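Local coordinates for orotidine 5'-phosphate decarboxylase (Streptomyces avermitilis, PDB 3V75), which probably catalyses the decarboxylation of orotidine 5'-phosphate to UMP, the last step of de novo UMP biosynthesis, at residues 35-43 and 287-295; 213-224 and 233-244. All coordinates share one frame; numbering follows the deposited sequence. Where two conformers were deposited one is given.

Contact 1 (35-43 and 287-295)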
HETATM    1  N   MSE A  35       4.489 -15.843 -21.528  1.00 10.05           N
HETATM    2  CA  MSE A  35       5.896 -16.175 -21.333  1.00 11.02           C
HETATM    3  C   MSE A  35       6.361 -17.174 -22.375  1.00 13.25           C
HETATM    4  O   MSE A  35       7.524 -17.094 -22.797  1.00 13.04           O
HETATM    5  CB  MSE A  35       6.189 -16.648 -19.909  1.00 10.46           C
HETATM    6  CG  MSE A  35       6.061 -15.484 -18.884  1.00 10.52           C
HETATM    7 SE   MSE A  35       6.939 -15.800 -17.230  0.65 11.05          SE
HETATM    8  CE  MSE A  35       5.881 -17.274 -16.647  1.00 13.59           C
ATOM      9  N   ASP A  36       5.499 -18.100 -22.810  1.00 11.57           N
ATOM     10  CA  ASP A  36       5.893 -19.036 -23.879  1.00 15.23           C
ATOM     11  C   ASP A  36       6.098 -18.257 -25.198  1.00 14.58           C
ATOM     12  O   ASP A  36       7.045 -18.508 -25.956  1.00 17.10           O
ATOM     13  CB  ASP A  36       4.808 -20.098 -24.162  1.00 19.04           C
ATOM     14  CG  ASP A  36       4.634 -21.149 -23.041  1.00 25.63           C
ATOM     15  OD1 ASP A  36       5.555 -21.371 -22.229  1.00 31.52           O
ATOM     16  OD2 ASP A  36       3.519 -21.782 -22.995  1.00 32.30           O
ATOM     17  N   ASP A  37       5.169 -17.339 -25.495  1.00 11.53           N
ATOM     18  CA  ASP A  37       5.138 -16.658 -26.797  0.50 12.22           C
ATOM     19  C   ASP A  37       6.236 -15.592 -26.900  1.00 14.62           C
ATOM     20  O   ASP A  37       6.930 -15.514 -27.905  1.00 18.14           O
ATOM     21  CB  ASP A  37       3.786 -15.965 -27.023  0.50 15.67           C
ATOM     22  CG  ASP A  37       2.638 -16.937 -27.309  0.50 18.59           C
ATOM     23  OD1 ASP A  37       2.855 -18.127 -27.577  0.50 16.40           O
ATOM     24  OD2 ASP A  37       1.474 -16.473 -27.223  0.50 16.35           O
ATOM     25  N   ARG A  38       6.385 -14.758 -25.883  1.00 11.68           N
ATOM     26  CA  ARG A  38       7.303 -13.629 -25.948  1.00 10.90           C
ATOM     27  C   ARG A  38       8.585 -13.853 -25.162  1.00 12.14           C
ATOM     28  O   ARG A  38       9.511 -13.033 -25.256  1.00 16.86           O
ATOM     29  CB  ARG A  38       6.618 -12.353 -25.434  1.00 10.68           C
ATOM     30  CG  ARG A  38       5.496 -11.883 -26.331  1.00 11.52           C
ATOM     31  CD  ARG A  38       4.983 -10.552 -25.860  1.00  9.71           C
ATOM     32  NE  ARG A  38       3.994  -9.995 -26.790  1.00 11.34           N
ATOM     33  CZ  ARG A  38       3.546  -8.739 -26.731  1.00 11.05           C
ATOM     34  NH1 ARG A  38       4.007  -7.906 -25.788  1.00 10.08           N
ATOM     35  NH2 ARG A  38       2.661  -8.303 -27.637  1.00 12.79           N
ATOM     36  N   GLY A  39       8.619 -14.917 -24.359  1.00 10.03           N
ATOM     37  CA  GLY A  39       9.794 -15.236 -23.555  1.00 11.84           C
ATOM     38  C   GLY A  39       9.554 -14.932 -22.083  1.00 12.57           C
ATOM     39  O   GLY A  39       8.704 -14.085 -21.721  1.00 11.45           O
ATOM     40  N   PRO A  40      10.291 -15.624 -21.210  1.00 10.18           N
ATOM     41  CA  PRO A  40      10.042 -15.517 -19.769  1.00  9.99           C
ATOM     42  C   PRO A  40      10.725 -14.278 -19.151  1.00  8.44           C
ATOM     43  O   PRO A  40      11.785 -14.379 -18.518  1.00 10.20           O
ATOM     44  CB  PRO A  40      10.622 -16.827 -19.211  1.00 10.32           C
ATOM     45  CG  PRO A  40      11.724 -17.146 -20.182  1.00  9.38           C
ATOM     46  CD  PRO A  40      11.245 -16.688 -21.544  1.00 10.38           C
ATOM     47  N   LEU A  41      10.077 -13.133 -19.264  1.00  7.63           N
ATOM     48  CA  LEU A  41      10.651 -11.918 -18.737  1.00  8.02           C
ATOM     49  C   LEU A  41       9.564 -10.906 -18.401  1.00  7.30           C
ATOM     50  O   LEU A  41       8.616 -10.718 -19.174  1.00  7.40           O
ATOM     51  CB  LEU A  41      11.603 -11.297 -19.769  1.00  9.74           C
ATOM     52  CG  LEU A  41      12.346 -10.017 -19.309  1.00 10.80           C
ATOM     53  CD1 LEU A  41      13.261 -10.372 -18.186  1.00 13.40           C
ATOM     54  CD2 LEU A  41      13.107  -9.350 -20.462  1.00 12.37           C
ATOM     55  N   CYS A  42       9.737 -10.244 -17.256  1.00  6.09           N
ATOM     56  CA  CYS A  42       8.949  -9.082 -16.874  1.00  4.96           C
ATOM     57  C   CYS A  42       9.921  -7.916 -16.736  1.00  6.13           C
ATOM     58  O   CYS A  42      10.963  -8.056 -16.091  1.00  7.34           O
ATOM     59  CB  CYS A  42       8.301  -9.358 -15.506  1.00  5.33           C
ATOM     60  SG  CYS A  42       7.352  -7.986 -14.851  1.00  6.53           S
ATOM     61  N   VAL A  43       9.595  -6.783 -17.343  1.00  6.36           N
ATOM     62  CA  VAL A  43      10.471  -5.612 -17.271  1.00  5.67           C
ATOM     63  C   VAL A  43       9.820  -4.575 -16.386  1.00  5.28           C
ATOM     64  O   VAL A  43       8.650  -4.205 -16.603  1.00  5.61           O
ATOM     65  CB  VAL A  43      10.765  -5.029 -18.681  1.00  7.49           C
ATOM     66  CG1 VAL A  43      11.571  -3.726 -18.567  1.00  8.12           C
ATOM     67  CG2 VAL A  43      11.517  -6.049 -19.533  1.00  7.88           C
ATOM     68  N   ALA A 287      16.391  -6.526 -23.446  1.00  7.55           N
ATOM     69  CA  ALA A 287      15.218  -7.334 -23.077  1.00  7.72           C
ATOM     70  C   ALA A 287      15.244  -8.688 -23.793  1.00  8.28           C
ATOM     71  O   ALA A 287      14.959  -9.733 -23.182  1.00  9.60           O
ATOM     72  CB  ALA A 287      13.924  -6.583 -23.397  1.00  7.75           C
ATOM     73  N   ASP A 288      15.561  -8.701 -25.086  1.00  8.61           N
ATOM     74  CA  ASP A 288      15.600  -9.974 -25.830  0.50  8.91           C
ATOM     75  C   ASP A 288      16.670 -10.879 -25.232  1.00  9.51           C
ATOM     76  O   ASP A 288      16.487 -12.098 -25.131  1.00 11.80           O
ATOM     77  CB  ASP A 288      15.958  -9.764 -27.316  0.50  7.39           C
ATOM     78  CG  ASP A 288      14.810  -9.198 -28.141  0.50 10.36           C
ATOM     79  OD1 ASP A 288      13.673  -9.153 -27.635  0.50 11.11           O
ATOM     80  OD2 ASP A 288      15.079  -8.781 -29.298  0.50 12.94           O
ATOM     81  N   ARG A 289      17.805 -10.297 -24.846  1.00  8.47           N
ATOM     82  CA  ARG A 289      18.901 -11.114 -24.319  1.00  8.69           C
ATOM     83  C   ARG A 289      18.534 -11.745 -22.969  1.00  8.77           C
ATOM     84  O   ARG A 289      18.781 -12.946 -22.747  1.00 10.55           O
ATOM     85  CB  ARG A 289      20.183 -10.309 -24.163  1.00 12.03           C
ATOM     86  CG  ARG A 289      21.211 -11.075 -23.359  1.00 20.79           C
ATOM     87  CD  ARG A 289      22.504 -10.260 -23.196  1.00 30.70           C
ATOM     88  NE  ARG A 289      22.195  -8.863 -22.887  1.00 43.08           N
ATOM     89  CZ  ARG A 289      22.203  -8.286 -21.679  1.00 44.60           C
ATOM     90  NH1 ARG A 289      21.933  -6.972 -21.582  1.00 24.11           N
ATOM     91  NH2 ARG A 289      22.561  -8.967 -20.590  1.00 40.63           N
ATOM     92  N   PHE A 290      17.962 -10.957 -22.063  1.00  7.51           N
ATOM     93  CA  PHE A 290      17.504 -11.545 -20.804  1.00  7.70           C
ATOM     94  C   PHE A 290      16.491 -12.650 -21.041  1.00  9.39           C
ATOM     95  O   PHE A 290      16.617 -13.732 -20.458  1.00  9.48           O
ATOM     96  CB  PHE A 290      16.910 -10.504 -19.853  1.00  8.35           C
ATOM     97  CG  PHE A 290      17.935  -9.795 -19.021  1.00  7.52           C
ATOM     98  CD1 PHE A 290      18.429 -10.393 -17.875  1.00  8.90           C
ATOM     99  CD2 PHE A 290      18.431  -8.555 -19.390  1.00  8.17           C
ATOM    100  CE1 PHE A 290      19.379  -9.757 -17.078  1.00 10.56           C
ATOM    101  CE2 PHE A 290      19.391  -7.921 -18.617  1.00 11.24           C
ATOM    102  CZ  PHE A 290      19.859  -8.520 -17.455  1.00 11.61           C
ATOM    103  N   ALA A 291      15.485 -12.387 -21.874  1.00  8.88           N
ATOM    104  CA  ALA A 291      14.444 -13.389 -22.075  1.00 10.12           C
ATOM    105  C   ALA A 291      15.048 -14.658 -22.651  1.00 11.01           C
ATOM    106  O   ALA A 291      14.678 -15.792 -22.258  1.00 11.76           O
ATOM    107  CB  ALA A 291      13.360 -12.864 -22.984  1.00 12.61           C
ATOM    108  N   GLU A 292      15.973 -14.506 -23.603  1.00 10.89           N
ATOM    109  CA  GLU A 292      16.565 -15.699 -24.209  1.00 12.25           C
ATOM    110  C   GLU A 292      17.438 -16.470 -23.242  1.00 13.01           C
ATOM    111  O   GLU A 292      17.434 -17.713 -23.239  1.00 12.68           O
ATOM    112  CB  GLU A 292      17.376 -15.334 -25.449  1.00 13.47           C
ATOM    113  CG  GLU A 292      18.076 -16.526 -26.051  1.00 22.56           C
ATOM    114  CD  GLU A 292      17.110 -17.736 -26.328  1.00 34.77           C
ATOM    115  OE1 GLU A 292      17.539 -18.923 -26.208  1.00 43.52           O
ATOM    116  OE2 GLU A 292      15.903 -17.518 -26.652  1.00 35.09           O
ATOM    117  N   GLU A 293      18.216 -15.752 -22.433  1.00 10.40           N
ATOM    118  CA  GLU A 293      19.069 -16.448 -21.477  1.00 10.09           C
ATOM    119  C   GLU A 293      18.260 -17.195 -20.429  1.00 12.23           C
ATOM    120  O   GLU A 293      18.636 -18.302 -20.004  1.00 11.70           O
ATOM    121  CB  GLU A 293      19.981 -15.472 -20.761  1.00 10.45           C
ATOM    122  CG  GLU A 293      21.053 -14.931 -21.675  1.00 13.60           C
ATOM    123  CD  GLU A 293      21.919 -13.870 -20.960  1.00 20.94           C
ATOM    124  OE1 GLU A 293      21.594 -13.388 -19.842  1.00 24.71           O
ATOM    125  OE2 GLU A 293      22.918 -13.461 -21.588  1.00 25.81           O
ATOM    126  N   ILE A 294      17.166 -16.582 -19.982  1.00  9.54           N
ATOM    127  CA  ILE A 294      16.304 -17.249 -19.013  1.00  9.88           C
ATOM    128  C   ILE A 294      15.631 -18.462 -19.674  1.00 11.97           C
ATOM    129  O   ILE A 294      15.634 -19.554 -19.107  1.00 11.96           O
ATOM    130  CB  ILE A 294      15.258 -16.292 -18.453  1.00  8.75           C
ATOM    131  CG1 ILE A 294      15.959 -15.154 -17.697  1.00  8.82           C
ATOM    132  CG2 ILE A 294      14.282 -17.063 -17.534  1.00 11.14           C
ATOM    133  CD1 ILE A 294      15.046 -13.975 -17.357  1.00 11.38           C
ATOM    134  N   ARG A 295      15.092 -18.282 -20.888  1.00  9.92           N
ATOM    135  CA  ARG A 295      14.484 -19.388 -21.628  0.51 14.13           C
ATOM    136  C   ARG A 295      15.447 -20.559 -21.722  1.00 14.05           C
ATOM    137  O   ARG A 295      15.085 -21.710 -21.461  1.00 13.76           O
ATOM    138  CB  ARG A 295      14.053 -18.931 -23.046  0.51 14.72           C
ATOM    139  CG  ARG A 295      13.156 -19.921 -23.813  0.51 17.95           C
ATOM    140  CD  ARG A 295      13.458 -19.916 -25.321  0.51 20.24           C
ATOM    141  NE  ARG A 295      14.866 -20.274 -25.516  0.51 17.17           N
ATOM    142  CZ  ARG A 295      15.356 -21.524 -25.572  0.51 18.65           C
ATOM    143  NH1 ARG A 295      14.546 -22.595 -25.527  0.51 20.22           N
ATOM    144  NH2 ARG A 295      16.656 -21.681 -25.704  0.51 19.83           N
TER
HETATM  145  O   HOH W   1      12.088 -11.988 -26.423  1.00 46.31           O
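Leu41 reaches from the loop after helix 27-38 onto one side of helix 280-299, and its atoms meet the helix in order. CB rests on the methyl of Ala291, with Leu41 CB and Ala291 CB 4.0 Å apart. Because CG stands anti to the backbone N (chi1 -177°), the two methyls are carried on past Ala291 and diverge over the helix. Leu41 CD1 packs against Phe290 CB and, at 4.1 Å, against Ile294 CD1, the Leu41 and Ile294 side chains meeting at about a right angle. Leu41 CD2 lies over the preceding turn of the helix, 3.3 Å from Ala287 O and close to the CA and CB of that residue.

Pro40, the centre of an inverse gamma turn, extends the apolar surface the other way along the helix. Pro40 CG approaches Ile294 CG2 at 3.7 Å, and Pro40 CD sits 3.6 Å from Ala291 O, an oxygen already bonded to Arg295 N. Pro40 O is buried against Ile294 CD1 and has no polar partner. Gly39, the first residue past the end of helix 27-38, has a positive phi; a CB here would crowd Ala291 CB. No direct hydrogen bond crosses; a water lies near both Arg38 O and Asp288 OD1, the second approach long and weak. Here the lead into strand 42-45, the first of the TIM barrel, packs against its C-terminal outer helix.

Contact 2 (213-224 and 233-244)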
ATOM      1  N   PRO A 213      -3.210 -24.246 -16.920  1.00 14.74           N
ATOM      2  CA  PRO A 213      -1.907 -24.867 -16.656  1.00 16.12           C
ATOM      3  C   PRO A 213      -1.244 -24.256 -15.433  1.00 12.78           C
ATOM      4  O   PRO A 213      -0.246 -24.788 -14.929  1.00 15.52           O
ATOM      5  CB  PRO A 213      -1.112 -24.516 -17.928  1.00 16.89           C
ATOM      6  CG  PRO A 213      -1.669 -23.232 -18.364  1.00 20.04           C
ATOM      7  CD  PRO A 213      -3.146 -23.284 -18.034  1.00 16.38           C
ATOM      8  N   LEU A 214      -1.805 -23.154 -14.941  1.00 10.90           N
ATOM      9  CA  LEU A 214      -1.218 -22.419 -13.842  1.00 11.56           C
ATOM     10  C   LEU A 214      -2.354 -21.591 -13.219  1.00 11.53           C
ATOM     11  O   LEU A 214      -3.183 -21.022 -13.949  1.00 11.68           O
ATOM     12  CB  LEU A 214      -0.133 -21.473 -14.377  1.00 10.99           C
ATOM     13  CG  LEU A 214       0.702 -20.664 -13.374  1.00 11.83           C
ATOM     14  CD1 LEU A 214       1.466 -21.577 -12.424  1.00 13.28           C
ATOM     15  CD2 LEU A 214       1.643 -19.678 -14.055  1.00 13.91           C
ATOM     16  N   GLY A 215      -2.354 -21.463 -11.896  1.00  9.39           N
ATOM     17  CA  GLY A 215      -3.338 -20.642 -11.212  1.00  8.35           C
ATOM     18  C   GLY A 215      -3.039 -19.153 -11.329  1.00  8.33           C
ATOM     19  O   GLY A 215      -1.948 -18.749 -11.760  1.00  8.37           O
ATOM     20  N   SER A 216      -3.979 -18.318 -10.887  1.00  7.88           N
ATOM     21  CA  SER A 216      -3.852 -16.865 -11.015  1.00  7.98           C
ATOM     22  C   SER A 216      -3.295 -16.146  -9.804  1.00  6.49           C
ATOM     23  O   SER A 216      -3.093 -14.933  -9.861  1.00  8.04           O
ATOM     24  CB  SER A 216      -5.213 -16.234 -11.361  1.00  8.94           C
ATOM     25  OG  SER A 216      -5.697 -16.694 -12.602  1.00  9.53           O
ATOM     26  N   PHE A 217      -3.052 -16.891  -8.716  1.00  5.38           N
ATOM     27  CA  PHE A 217      -2.691 -16.275  -7.441  1.00  4.91           C
ATOM     28  C   PHE A 217      -1.264 -16.634  -7.083  1.00  6.07           C
ATOM     29  O   PHE A 217      -0.953 -17.774  -6.756  1.00  7.37           O
ATOM     30  CB  PHE A 217      -3.769 -16.608  -6.383  1.00  6.67           C
ATOM     31  CG  PHE A 217      -5.121 -16.119  -6.828  1.00  6.22           C
ATOM     32  CD1 PHE A 217      -5.423 -14.765  -6.763  1.00  7.53           C
ATOM     33  CD2 PHE A 217      -6.008 -16.964  -7.470  1.00  7.69           C
ATOM     34  CE1 PHE A 217      -6.645 -14.266  -7.280  1.00  9.20           C
ATOM     35  CE2 PHE A 217      -7.234 -16.471  -7.973  1.00  8.97           C
ATOM     36  CZ  PHE A 217      -7.531 -15.124  -7.876  1.00  9.75           C
ATOM     37  N   GLY A 218      -0.398 -15.636  -7.215  1.00  5.33           N
ATOM     38  CA  GLY A 218       1.042 -15.877  -7.101  1.00  6.07           C
ATOM     39  C   GLY A 218       1.620 -15.240  -5.866  1.00  4.58           C
ATOM     40  O   GLY A 218       0.909 -14.609  -5.065  1.00  4.98           O
ATOM     41  N   ALA A 219       2.933 -15.432  -5.698  1.00  4.65           N
ATOM     42  CA  ALA A 219       3.682 -14.887  -4.565  1.00  5.10           C
ATOM     43  C   ALA A 219       4.849 -14.045  -5.083  1.00  3.90           C
ATOM     44  O   ALA A 219       5.403 -14.346  -6.147  1.00  5.21           O
ATOM     45  CB  ALA A 219       4.256 -16.028  -3.703  1.00  6.09           C
ATOM     46  N   VAL A 220       5.250 -13.042  -4.305  1.00  4.33           N
ATOM     47  CA  VAL A 220       6.514 -12.355  -4.542  1.00  4.61           C
ATOM     48  C   VAL A 220       7.589 -13.106  -3.733  1.00  4.44           C
ATOM     49  O   VAL A 220       7.458 -13.271  -2.510  1.00  4.64           O
ATOM     50  CB  VAL A 220       6.453 -10.874  -4.120  1.00  4.12           C
ATOM     51  CG1 VAL A 220       7.824 -10.211  -4.407  1.00  5.48           C
ATOM     52  CG2 VAL A 220       5.299 -10.172  -4.887  1.00  5.25           C
ATOM     53  N   VAL A 221       8.622 -13.588  -4.435  1.00  4.66           N
ATOM     54  CA  VAL A 221       9.706 -14.385  -3.838  1.00  4.07           C
ATOM     55  C   VAL A 221      11.005 -13.874  -4.443  1.00  5.16           C
ATOM     56  O   VAL A 221      11.239 -14.030  -5.657  1.00  6.12           O
ATOM     57  CB  VAL A 221       9.553 -15.870  -4.183  1.00  6.02           C
ATOM     58  CG1 VAL A 221      10.660 -16.711  -3.530  1.00  7.04           C
ATOM     59  CG2 VAL A 221       8.192 -16.382  -3.690  1.00  7.28           C
ATOM     60  N   GLY A 222      11.827 -13.234  -3.627  1.00  5.51           N
ATOM     61  CA  GLY A 222      13.055 -12.615  -4.110  1.00  6.84           C
ATOM     62  C   GLY A 222      14.071 -13.624  -4.628  1.00  8.61           C
ATOM     63  O   GLY A 222      14.368 -14.624  -3.944  1.00  8.46           O
ATOM     64  N   ALA A 223      14.592 -13.361  -5.842  1.00  6.83           N
ATOM     65  CA  ALA A 223      15.505 -14.308  -6.505  1.00  8.96           C
ATOM     66  C   ALA A 223      16.869 -14.369  -5.846  1.00  7.92           C
ATOM     67  O   ALA A 223      17.646 -15.284  -6.141  1.00  9.73           O
ATOM     68  CB  ALA A 223      15.689 -13.948  -7.995  1.00 10.63           C
ATOM     69  N   THR A 224      17.209 -13.379  -5.020  1.00  7.73           N
ATOM     70  CA  THR A 224      18.538 -13.366  -4.401  1.00  9.02           C
ATOM     71  C   THR A 224      18.541 -13.986  -2.999  1.00 10.10           C
ATOM     72  O   THR A 224      19.569 -13.972  -2.318  1.00 12.05           O
ATOM     73  CB  THR A 224      19.141 -11.945  -4.323  1.00 10.49           C
ATOM     74  OG1 THR A 224      18.285 -11.099  -3.539  1.00 12.83           O
ATOM     75  CG2 THR A 224      19.283 -11.328  -5.716  1.00 13.91           C
ATOM     76  N   LEU A 233       7.619 -24.016  -2.792  1.00  7.68           N
ATOM     77  CA  LEU A 233       7.218 -23.036  -3.799  1.00  7.61           C
ATOM     78  C   LEU A 233       6.293 -23.641  -4.867  1.00  9.18           C
ATOM     79  O   LEU A 233       5.914 -22.929  -5.815  1.00 10.19           O
ATOM     80  CB  LEU A 233       8.474 -22.425  -4.460  1.00  8.14           C
ATOM     81  CG  LEU A 233       9.403 -21.710  -3.489  1.00  9.25           C
ATOM     82  CD1 LEU A 233      10.638 -21.133  -4.280  1.00 12.73           C
ATOM     83  CD2 LEU A 233       8.677 -20.623  -2.738  1.00 11.01           C
ATOM     84  N   ASP A 234       5.934 -24.919  -4.714  1.00  9.97           N
ATOM     85  CA  ASP A 234       5.013 -25.668  -5.580  0.50 18.46           C
ATOM     86  C   ASP A 234       3.598 -25.169  -5.264  1.00  9.44           C
ATOM     87  O   ASP A 234       2.846 -25.957  -4.662  1.00 14.57           O
ATOM     88  CB  ASP A 234       5.039 -27.183  -5.227  0.50 12.31           C
ATOM     89  CG  ASP A 234       4.326 -28.071  -6.282  0.50 16.22           C
ATOM     90  OD1 ASP A 234       3.795 -27.515  -7.254  0.50 16.88           O
ATOM     91  OD2 ASP A 234       4.311 -29.333  -6.119  0.50 23.69           O
ATOM     92  N   ILE A 235       3.233 -23.933  -5.591  1.00  8.16           N
ATOM     93  CA  ILE A 235       1.904 -23.394  -5.235  1.00  8.15           C
ATOM     94  C   ILE A 235       0.953 -23.351  -6.418  1.00  7.93           C
ATOM     95  O   ILE A 235      -0.163 -22.828  -6.305  1.00  7.34           O
ATOM     96  CB  ILE A 235       2.018 -21.990  -4.602  1.00  8.26           C
ATOM     97  CG1 ILE A 235       2.634 -20.995  -5.584  1.00  7.69           C
ATOM     98  CG2 ILE A 235       2.837 -22.089  -3.316  1.00 10.86           C
ATOM     99  CD1 ILE A 235       2.503 -19.528  -5.175  1.00 10.49           C
ATOM    100  N   ASN A 236       1.363 -23.917  -7.548  1.00  8.16           N
ATOM    101  CA  ASN A 236       0.556 -23.860  -8.780  1.00  9.38           C
ATOM    102  C   ASN A 236       0.131 -22.429  -9.108  1.00  8.81           C
ATOM    103  O   ASN A 236      -0.996 -22.164  -9.599  1.00  8.54           O
ATOM    104  CB  ASN A 236      -0.660 -24.802  -8.753  1.00  8.00           C
ATOM    105  CG  ASN A 236      -1.309 -24.914 -10.108  1.00 10.50           C
ATOM    106  OD1 ASN A 236      -0.604 -24.900 -11.134  1.00 12.48           O
ATOM    107  ND2 ASN A 236      -2.640 -24.968 -10.151  1.00 12.67           N
ATOM    108  N   GLY A 237       1.041 -21.489  -8.848  1.00  7.99           N
ATOM    109  CA  GLY A 237       0.834 -20.101  -9.231  1.00  8.01           C
ATOM    110  C   GLY A 237       2.163 -19.436  -9.512  1.00  7.64           C
ATOM    111  O   GLY A 237       3.230 -19.995  -9.200  1.00  7.61           O
ATOM    112  N   PRO A 238       2.114 -18.272 -10.145  1.00  6.17           N
ATOM    113  CA  PRO A 238       3.355 -17.628 -10.606  1.00  6.55           C
ATOM    114  C   PRO A 238       4.156 -17.064  -9.427  1.00  5.11           C
ATOM    115  O   PRO A 238       3.577 -16.643  -8.385  1.00  6.51           O
ATOM    116  CB  PRO A 238       2.858 -16.507 -11.517  1.00  6.70           C
ATOM    117  CG  PRO A 238       1.441 -16.196 -11.009  1.00  6.63           C
ATOM    118  CD  PRO A 238       0.895 -17.542 -10.544  1.00  5.88           C
ATOM    119  N   LEU A 239       5.484 -17.022  -9.576  1.00  5.83           N
ATOM    120  CA  LEU A 239       6.343 -16.487  -8.520  1.00  4.90           C
ATOM    121  C   LEU A 239       7.034 -15.257  -9.103  1.00  4.57           C
ATOM    122  O   LEU A 239       7.919 -15.392  -9.964  1.00  6.23           O
ATOM    123  CB  LEU A 239       7.386 -17.536  -8.130  1.00  6.52           C
ATOM    124  CG  LEU A 239       6.828 -18.900  -7.700  1.00  5.49           C
ATOM    125  CD1 LEU A 239       7.976 -19.884  -7.498  1.00  7.27           C
ATOM    126  CD2 LEU A 239       6.035 -18.749  -6.384  1.00  7.74           C
ATOM    127  N   LEU A 240       6.619 -14.069  -8.690  1.00  4.61           N
ATOM    128  CA  LEU A 240       7.230 -12.852  -9.210  1.00  4.19           C
ATOM    129  C   LEU A 240       8.550 -12.698  -8.491  1.00  5.18           C
ATOM    130  O   LEU A 240       8.599 -12.628  -7.245  1.00  5.16           O
ATOM    131  CB  LEU A 240       6.336 -11.656  -8.944  1.00  5.50           C
ATOM    132  CG  LEU A 240       6.883 -10.275  -9.277  1.00  5.88           C
ATOM    133  CD1 LEU A 240       7.087 -10.153 -10.797  1.00  7.54           C
ATOM    134  CD2 LEU A 240       5.912  -9.202  -8.755  1.00  7.86           C
ATOM    135  N   ALA A 241       9.638 -12.673  -9.262  1.00  4.98           N
ATOM    136  CA  ALA A 241      10.962 -12.722  -8.661  1.00  5.73           C
ATOM    137  C   ALA A 241      11.732 -11.469  -8.998  1.00  5.06           C
ATOM    138  O   ALA A 241      12.383 -11.407 -10.041  1.00  7.82           O
ATOM    139  CB  ALA A 241      11.715 -13.969  -9.123  1.00  6.94           C
ATOM    140  N   PRO A 242      11.700 -10.472  -8.119  1.00  5.44           N
ATOM    141  CA  PRO A 242      12.565  -9.312  -8.344  1.00  9.57           C
ATOM    142  C   PRO A 242      14.059  -9.663  -8.114  1.00  8.77           C
ATOM    143  O   PRO A 242      14.431 -10.671  -7.406  1.00  8.60           O
ATOM    144  CB  PRO A 242      12.065  -8.281  -7.325  1.00 12.12           C
ATOM    145  CG  PRO A 242      11.249  -9.045  -6.331  1.00 13.06           C
ATOM    146  CD  PRO A 242      10.913 -10.395  -6.884  1.00  5.85           C
ATOM    147  N   GLY A 243      14.911  -8.805  -8.687  1.00  8.78           N
ATOM    148  CA  GLY A 243      16.340  -8.929  -8.457  1.00 10.93           C
ATOM    149  C   GLY A 243      17.077  -9.615  -9.586  1.00 10.75           C
ATOM    150  O   GLY A 243      18.277  -9.917  -9.422  1.00 13.19           O
ATOM    151  N   ILE A 244      16.433  -9.866 -10.713  1.00  9.57           N
ATOM    152  CA  ILE A 244      17.126 -10.594 -11.769  1.00  9.95           C
ATOM    153  C   ILE A 244      18.224  -9.688 -12.336  1.00 12.62           C
ATOM    154  O   ILE A 244      18.002  -8.502 -12.602  1.00 13.03           O
ATOM    155  CB  ILE A 244      16.174 -11.024 -12.884  1.00  9.35           C
ATOM    156  CG1 ILE A 244      14.944 -11.745 -12.326  1.00 11.53           C
ATOM    157  CG2 ILE A 244      16.915 -11.855 -13.920  1.00 11.72           C
ATOM    158  CD1 ILE A 244      15.292 -13.028 -11.583  1.00 12.44           C
TER
HETATM  159  O   HOH W   2      -1.123 -27.116 -12.761  1.00 27.48           O
HETATM  160  O   HOH W   3      15.572 -10.551  -4.761  1.00 15.85           O
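Strands 217-221 and 239-241 run parallel, their short axes inclined by 27° and 4.6 Å apart at closest approach, and their backbones are joined by an alternating set of bonds: Ala219 N to Pro238 O, Leu240 N to Ala219 O (2.8 Å) and Val221 N to Leu240 O, the last nearly straight at 168°. On either side of these three bonds along the chain, Gly215 N donates to Asn236 O at 2.8 Å, and Ala223 N to Pro242 O.

Val220 and Leu240 lie side by side on one face of the sheet, Val220 CG2 4.0 Å from Leu240 CD2, while Val220 CG1 leans on the ring of Pro242. The other face carries Ala219 and Leu239, with Ile235 CD1 against the Ala219 methyl. Ala223 CB meets Ile244 CD1 at 3.7 Å. At the opposite end Leu214 CG is anti to its own N (chi1 -176°), which lays Leu214 CD1 on Gly237 CA at 3.6 Å and brings CD2 to Pro238 CD. Replacing Leu214 by a serine would probably open a gap beside Gly237 CA and take from Pro238 CD the methyl that Leu214 CD2 sets against it. Gly218 CA approaches Pro238 O so closely, at 2.9 Å, that a CB there would clash.

Val220 lies about 6 Å, side chain to side chain, from Lys119, the predicted proton donor. On its far edge strand 217-221 bonds to strand 170-176; helix 196-207 packs on Ala219 and Phe217, and helix 27-38 on Pro213 and Pro238.

Both contacts belong to the same eight-stranded barrel, but at different depths. Contact 2 is core: it joins two neighbouring strands directly, and regular backbone hydrogen bonds supply its cohesion, with apolar side chains on either face. Contact 1 lies farther out, partly buried, where a loop and a helix meet chiefly through apolar packing, with no direct hydrogen bond between them and charged residues at the rim. The centres of contact 1 and contact 2 are about 16 Å apart, and the two do not touch. Helix 27-38 connects them: its end supplies the first residues of 35-43, while its earlier turns pack on Pro213 and Pro238 of contact 2. Only contact 2 comes near the predicted proton donor.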